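PDB 3EHM: SusD homolog from Bacteroides thetaiotaomicron, which probably binds mucin O-glycans at the cell surface of a human gut symbiont, as a SusD-like lipoprotein built on tetratricopeptide-repeat helices. Local coordinates for residues L101-N104 with E105-I109; I121-I124 with A125-V128. All blocks are in the same frame, centred on the assembly; numbering follows the deposited sequence.

Contact 1: residues L101-N104 with E105-I109; sequences LPWN and EIYEI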
ATOM      1  N   LEU A 101     -20.207  -0.446   6.372  1.00 17.12           N
ATOM      2  CA  LEU A 101     -21.635  -0.422   6.065  1.00 18.29           C
ATOM      3  C   LEU A 101     -22.147  -1.665   5.344  1.00 17.34           C
ATOM      4  O   LEU A 101     -22.940  -2.425   5.903  1.00 17.06           O
ATOM      5  CB  LEU A 101     -21.985   0.828   5.244  1.00 21.50           C
ATOM      6  CG  LEU A 101     -22.292   2.125   6.001  1.00 26.63           C
ATOM      7  CD1 LEU A 101     -23.556   1.927   6.831  1.00 29.46           C
ATOM      8  CD2 LEU A 101     -21.125   2.516   6.885  1.00 27.80           C
ATOM      9  N   PRO A 102     -21.713  -1.884   4.091  1.00 16.42           N
ATOM     10  CA  PRO A 102     -22.193  -3.069   3.379  1.00 15.77           C
ATOM     11  C   PRO A 102     -21.773  -4.390   4.030  1.00 16.53           C
ATOM     12  O   PRO A 102     -22.514  -5.378   3.975  1.00 16.80           O
ATOM     13  CB  PRO A 102     -21.615  -2.883   1.976  1.00 16.33           C
ATOM     14  CG  PRO A 102     -20.343  -2.144   2.231  1.00 15.65           C
ATOM     15  CD  PRO A 102     -20.759  -1.122   3.262  1.00 14.95           C
ATOM     16  N   TRP A 103     -20.594  -4.427   4.640  1.00 15.53           N
ATOM     17  CA  TRP A 103     -20.160  -5.662   5.286  1.00 15.64           C
ATOM     18  C   TRP A 103     -21.104  -6.026   6.420  1.00 16.16           C
ATOM     19  O   TRP A 103     -21.493  -7.184   6.565  1.00 17.59           O
ATOM     20  CB  TRP A 103     -18.750  -5.548   5.873  1.00 14.44           C
ATOM     21  CG  TRP A 103     -18.406  -6.773   6.681  1.00 15.05           C
ATOM     22  CD1 TRP A 103     -17.973  -7.979   6.201  1.00 15.58           C
ATOM     23  CD2 TRP A 103     -18.600  -6.952   8.091  1.00 16.03           C
ATOM     24  NE1 TRP A 103     -17.895  -8.898   7.223  1.00 14.81           N
ATOM     25  CE2 TRP A 103     -18.274  -8.293   8.393  1.00 15.29           C
ATOM     26  CE3 TRP A 103     -19.023  -6.109   9.128  1.00 16.19           C
ATOM     27  CZ2 TRP A 103     -18.358  -8.814   9.690  1.00 15.88           C
ATOM     28  CZ3 TRP A 103     -19.106  -6.625  10.417  1.00 17.23           C
ATOM     29  CH2 TRP A 103     -18.775  -7.968  10.684  1.00 16.66           C
ATOM     30  N   ASN A 104     -21.457  -5.032   7.228  1.00 15.78           N
ATOM     31  CA  ASN A 104     -22.335  -5.245   8.366  1.00 17.49           C
ATOM     32  C   ASN A 104     -23.697  -5.796   7.962  1.00 16.85           C
ATOM     33  O   ASN A 104     -24.268  -6.622   8.674  1.00 16.23           O
ATOM     34  CB  ASN A 104     -22.508  -3.944   9.150  1.00 18.41           C
ATOM     35  CG  ASN A 104     -23.214  -4.152  10.478  1.00 21.31           C
ATOM     36  OD1 ASN A 104     -22.842  -5.024  11.265  1.00 21.22           O
ATOM     37  ND2 ASN A 104     -24.232  -3.341  10.737  1.00 22.79           N
ATOM     38  N   GLU A 105     -24.219  -5.341   6.824  1.00 17.47           N
ATOM     39  CA  GLU A 105     -25.515  -5.830   6.357  1.00 18.68           C
ATOM     40  C   GLU A 105     -25.393  -7.284   5.905  1.00 17.92           C
ATOM     41  O   GLU A 105     -26.286  -8.093   6.150  1.00 18.63           O
ATOM     42  CB  GLU A 105     -26.037  -4.970   5.207  1.00 18.86           C
ATOM     43  CG  GLU A 105     -26.113  -3.493   5.540  1.00 23.36           C
ATOM     44  CD  GLU A 105     -26.876  -2.695   4.499  1.00 26.58           C
ATOM     45  OE1 GLU A 105     -26.827  -3.064   3.304  1.00 26.37           O
ATOM     46  OE2 GLU A 105     -27.516  -1.690   4.880  1.00 27.51           O
ATOM     47  N   ILE A 106     -24.283  -7.611   5.246  1.00 16.99           N
ATOM     48  CA  ILE A 106     -24.048  -8.974   4.781  1.00 16.44           C
ATOM     49  C   ILE A 106     -23.937  -9.882   6.002  1.00 16.44           C
ATOM     50  O   ILE A 106     -24.512 -10.968   6.040  1.00 15.69           O
ATOM     51  CB  ILE A 106     -22.737  -9.072   3.955  1.00 17.40           C
ATOM     52  CG1 ILE A 106     -22.909  -8.335   2.626  1.00 17.49           C
ATOM     53  CG2 ILE A 106     -22.368 -10.537   3.709  1.00 16.54           C
ATOM     54  CD1 ILE A 106     -21.678  -8.383   1.737  1.00 19.82           C
ATOM     55  N   TYR A 107     -23.195  -9.419   7.002  1.00 17.34           N
ATOM     56  CA  TYR A 107     -22.999 -10.166   8.238  1.00 17.79           C
ATOM     57  C   TYR A 107     -24.342 -10.455   8.904  1.00 18.60           C
ATOM     58  O   TYR A 107     -24.642 -11.594   9.263  1.00 18.57           O
ATOM     59  CB  TYR A 107     -22.112  -9.362   9.195  1.00 18.63           C
ATOM     60  CG  TYR A 107     -21.877 -10.020  10.538  1.00 20.39           C
ATOM     61  CD1 TYR A 107     -21.209 -11.238  10.632  1.00 22.44           C
ATOM     62  CD2 TYR A 107     -22.311  -9.415  11.717  1.00 22.33           C
ATOM     63  CE1 TYR A 107     -20.976 -11.839  11.866  1.00 24.83           C
ATOM     64  CE2 TYR A 107     -22.083 -10.008  12.957  1.00 25.13           C
ATOM     65  CZ  TYR A 107     -21.414 -11.217  13.023  1.00 26.10           C
ATOM     66  OH  TYR A 107     -21.177 -11.802  14.247  1.00 29.55           O
ATOM     67  N   GLU A 108     -25.149  -9.415   9.065  1.00 19.60           N
ATOM     68  CA  GLU A 108     -26.451  -9.561   9.696  1.00 20.89           C
ATOM     69  C   GLU A 108     -27.312 -10.596   8.977  1.00 21.16           C
ATOM     70  O   GLU A 108     -28.008 -11.388   9.612  1.00 21.28           O
ATOM     71  CB  GLU A 108     -27.166  -8.204   9.727  1.00 22.64           C
ATOM     72  CG  GLU A 108     -28.597  -8.268  10.235  1.00 28.66           C
ATOM     73  CD  GLU A 108     -29.175  -6.898  10.549  1.00 30.24           C
ATOM     74  OE1 GLU A 108     -30.366  -6.830  10.919  1.00 32.63           O
ATOM     75  OE2 GLU A 108     -28.438  -5.892  10.431  1.00 32.71           O
ATOM     76  N   ILE A 109     -27.244 -10.602   7.650  1.00 21.54           N
ATOM     77  CA  ILE A 109     -28.038 -11.523   6.845  1.00 21.18           C
ATOM     78  C   ILE A 109     -27.540 -12.967   6.821  1.00 21.19           C
ATOM     79  O   ILE A 109     -28.336 -13.903   6.816  1.00 20.39           O
ATOM     80  CB  ILE A 109     -28.128 -11.035   5.381  1.00 20.65           C
ATOM     81  CG1 ILE A 109     -28.758  -9.642   5.328  1.00 21.80           C
ATOM     82  CG2 ILE A 109     -28.953 -12.012   4.556  1.00 21.65           C
ATOM     83  CD1 ILE A 109     -28.701  -8.995   3.947  1.00 22.80           C
TER
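Trp103 O accepts the backbone N-H of Tyr107 at 2.8 Å, the shortest of four successive i to i+4 bonds that make residues 101-108 a turn-by-turn stretch of α-helix 85-110 in this SusD-like, helix-rich fold. Glu108 N to Asn104 O (3.0 Å) and Ile106 N to Pro102 O follow, whereas Glu105 N reaches Leu101 O only weakly, at 3.3 Å. The weak bond lies next to a kink at Pro102, whose ring nitrogen carries no hydrogen and therefore makes no bond to the preceding turn. Glu105 turns its chain the other way from the aromatic residues and lays CG 3.4 Å from Leu101 O; its carboxylate forms a salt bridge with Arg28 on helix 23-36, a fitting end for a long acidic chain on a partly exposed flank of the helix. The indole NE1 of Trp103 is bound by Asn126 OD1, and Arg129 makes a cation-pi contact with the same residue. Pro102 and Ile106, one turn apart, both touch Met32 of helix 23-36, apolar residues suited to a buried face. Trp103 and Tyr107 point the same way because each CG stands anti to its own backbone N (chi1 173° and 178°). Their planes are inclined by just 14° but slid apart, the centroids 4.9 Å from each other, so overlap is slight. Replacing Trp103 with an alanine is likely to leave Asn126 OD1 without this donor and Tyr107 without a flat neighbour. Tyr107 CB sits over the six-membered ring of Trp103 in a CH-pi contact, 3.9 Å from the centroid.

Contact 2: residues I121-I124 with A125-V128; sequences ILEI and ANIV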
ATOM      1  N   ILE A 121     -20.219 -17.206   1.253  1.00 17.84           N
ATOM      2  CA  ILE A 121     -20.375 -15.813   0.864  1.00 16.75           C
ATOM      3  C   ILE A 121     -19.856 -14.920   1.981  1.00 15.96           C
ATOM      4  O   ILE A 121     -19.101 -13.983   1.732  1.00 14.56           O
ATOM      5  CB  ILE A 121     -21.853 -15.474   0.588  1.00 17.89           C
ATOM      6  CG1 ILE A 121     -22.268 -16.062  -0.763  1.00 19.34           C
ATOM      7  CG2 ILE A 121     -22.063 -13.966   0.621  1.00 18.68           C
ATOM      8  CD1 ILE A 121     -23.712 -15.796  -1.133  1.00 21.63           C
ATOM      9  N   LEU A 122     -20.258 -15.220   3.213  1.00 15.60           N
ATOM     10  CA  LEU A 122     -19.825 -14.436   4.362  1.00 16.90           C
ATOM     11  C   LEU A 122     -18.309 -14.475   4.526  1.00 16.55           C
ATOM     12  O   LEU A 122     -17.688 -13.445   4.787  1.00 15.64           O
ATOM     13  CB  LEU A 122     -20.501 -14.936   5.648  1.00 17.63           C
ATOM     14  CG  LEU A 122     -20.028 -14.293   6.961  1.00 18.53           C
ATOM     15  CD1 LEU A 122     -20.213 -12.789   6.903  1.00 18.33           C
ATOM     16  CD2 LEU A 122     -20.809 -14.869   8.128  1.00 20.42           C
ATOM     17  N   GLU A 123     -17.707 -15.652   4.369  1.00 16.35           N
ATOM     18  CA  GLU A 123     -16.258 -15.759   4.516  1.00 17.08           C
ATOM     19  C   GLU A 123     -15.520 -15.003   3.413  1.00 16.11           C
ATOM     20  O   GLU A 123     -14.450 -14.447   3.648  1.00 16.58           O
ATOM     21  CB  GLU A 123     -15.814 -17.225   4.549  1.00 19.07           C
ATOM     22  CG  GLU A 123     -16.253 -17.990   5.803  1.00 21.73           C
ATOM     23  CD  GLU A 123     -16.022 -17.212   7.096  1.00 24.96           C
ATOM     24  OE1 GLU A 123     -14.965 -16.557   7.239  1.00 23.99           O
ATOM     25  OE2 GLU A 123     -16.902 -17.263   7.980  1.00 27.20           O
ATOM     26  N   ILE A 124     -16.082 -14.983   2.210  1.00 13.98           N
ATOM     27  CA  ILE A 124     -15.454 -14.249   1.115  1.00 14.04           C
ATOM     28  C   ILE A 124     -15.562 -12.763   1.465  1.00 14.91           C
ATOM     29  O   ILE A 124     -14.621 -11.993   1.277  1.00 15.88           O
ATOM     30  CB  ILE A 124     -16.156 -14.544  -0.235  1.00 15.75           C
ATOM     31  CG1 ILE A 124     -15.823 -15.974  -0.672  1.00 16.14           C
ATOM     32  CG2 ILE A 124     -15.715 -13.530  -1.306  1.00 14.51           C
ATOM     33  CD1 ILE A 124     -16.578 -16.441  -1.894  1.00 15.71           C
ATOM     34  N   ALA A 125     -16.714 -12.374   1.996  1.00 13.89           N
ATOM     35  CA  ALA A 125     -16.931 -10.989   2.401  1.00 15.15           C
ATOM     36  C   ALA A 125     -15.953 -10.640   3.526  1.00 14.11           C
ATOM     37  O   ALA A 125     -15.447  -9.520   3.597  1.00 14.55           O
ATOM     38  CB  ALA A 125     -18.367 -10.802   2.871  1.00 13.32           C
ATOM     39  N   ASN A 126     -15.681 -11.607   4.400  1.00 13.04           N
ATOM     40  CA  ASN A 126     -14.752 -11.390   5.502  1.00 14.14           C
ATOM     41  C   ASN A 126     -13.328 -11.146   4.985  1.00 12.21           C
ATOM     42  O   ASN A 126     -12.592 -10.332   5.537  1.00 11.20           O
ATOM     43  CB  ASN A 126     -14.765 -12.589   6.467  1.00 13.34           C
ATOM     44  CG  ASN A 126     -15.998 -12.610   7.366  1.00 17.44           C
ATOM     45  OD1 ASN A 126     -16.650 -11.585   7.565  1.00 17.48           O
ATOM     46  ND2 ASN A 126     -16.305 -13.775   7.930  1.00 16.49           N
ATOM     47  N   ILE A 127     -12.938 -11.851   3.930  1.00 12.69           N
ATOM     48  CA  ILE A 127     -11.604 -11.668   3.363  1.00 12.53           C
ATOM     49  C   ILE A 127     -11.487 -10.254   2.790  1.00 12.68           C
ATOM     50  O   ILE A 127     -10.514  -9.546   3.050  1.00 10.78           O
ATOM     51  CB  ILE A 127     -11.319 -12.692   2.244  1.00 14.78           C
ATOM     52  CG1 ILE A 127     -11.279 -14.105   2.835  1.00 12.01           C
ATOM     53  CG2 ILE A 127      -9.995 -12.352   1.545  1.00 14.07           C
ATOM     54  CD1 ILE A 127     -11.172 -15.207   1.788  1.00 13.11           C
ATOM     55  N   VAL A 128     -12.484  -9.844   2.011  1.00 12.60           N
ATOM     56  CA  VAL A 128     -12.480  -8.505   1.428  1.00 12.58           C
ATOM     57  C   VAL A 128     -12.449  -7.454   2.538  1.00 13.18           C
ATOM     58  O   VAL A 128     -11.730  -6.462   2.443  1.00 11.83           O
ATOM     59  CB  VAL A 128     -13.719  -8.276   0.538  1.00 13.02           C
ATOM     60  CG1 VAL A 128     -13.757  -6.839   0.049  1.00 12.31           C
ATOM     61  CG2 VAL A 128     -13.678  -9.224  -0.647  1.00 13.10           C
TER
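Four backbone bonds, Ala125 N to Ile121 O, Asn126 N to Leu122 O, Ile127 N to Glu123 O and Val128 N to Ile124 O, carry α-helix 116-140 through this stretch in regular i to i+4 steps. The Asn126 N to Leu122 O bond is the shortest at 2.7 Å, although noticeably bent at the hydrogen. This is a buried helix of the SusD-like fold, packed among helices 23-36, 160-178 and 197-215, consistent with a tetratricopeptide-repeat type of helical architecture. The side chains of Glu123 and Asn126, three residues apart, are joined directly: Asn126 ND2 donates to Glu123 OE1 at 3.2 Å, nearly straight at 167°. The acceptor lies close to the amide plane of Asn126, but the donor comes from above the carboxylate plane, and the two flat groups are turned 67° against each other. Glu123 starts out away from residues 125-128 and is bent back toward Asn126 at chi2 (-45°). Leu122 lends an apolar wall, its CD1 3.8 Å from Asn126 OD1. A small residue suits position Ala125 because helix 85-110 packs here, Ile106 lying against its methyl. The branched residues Ile124, Ile127 and Val128 serve the buried side: all three touch Trp200 of helix 197-215, and Ile124 and Val128 also meet Phe29 of helix 23-36. Ser174 of helix 160-178 is a second hydrogen-bond partner of Glu123 OE1. An amide suits position 126 because it gives to Glu123 while accepting from Trp103; the buried carboxylate oxygen, gripped by two partners, is thereby probably stabilised within a largely apolar setting.

How the contacts relate
Contact 1 lies near the C-terminal end of helix 85-110 and contact 2 in the first half of helix 116-140, so they come in series on two helices that follow each other in the chain, and their centres are about 11 Å apart. The helices touch directly: Trp103 NE1 lies 3.0 Å from Asn126 OD1, a probable hydrogen bond, while Ile106 CG2 packs 4.1 Å from Ala125 CB and Tyr107 CA 4.1 Å from Leu122 CD1. The neighbouring helices are thus held by one polar link set among apolar contacts. Both contacts also rest on helix 23-36, in keeping with the helical, tetratricopeptide-repeat-containing architecture of SusD-like proteins.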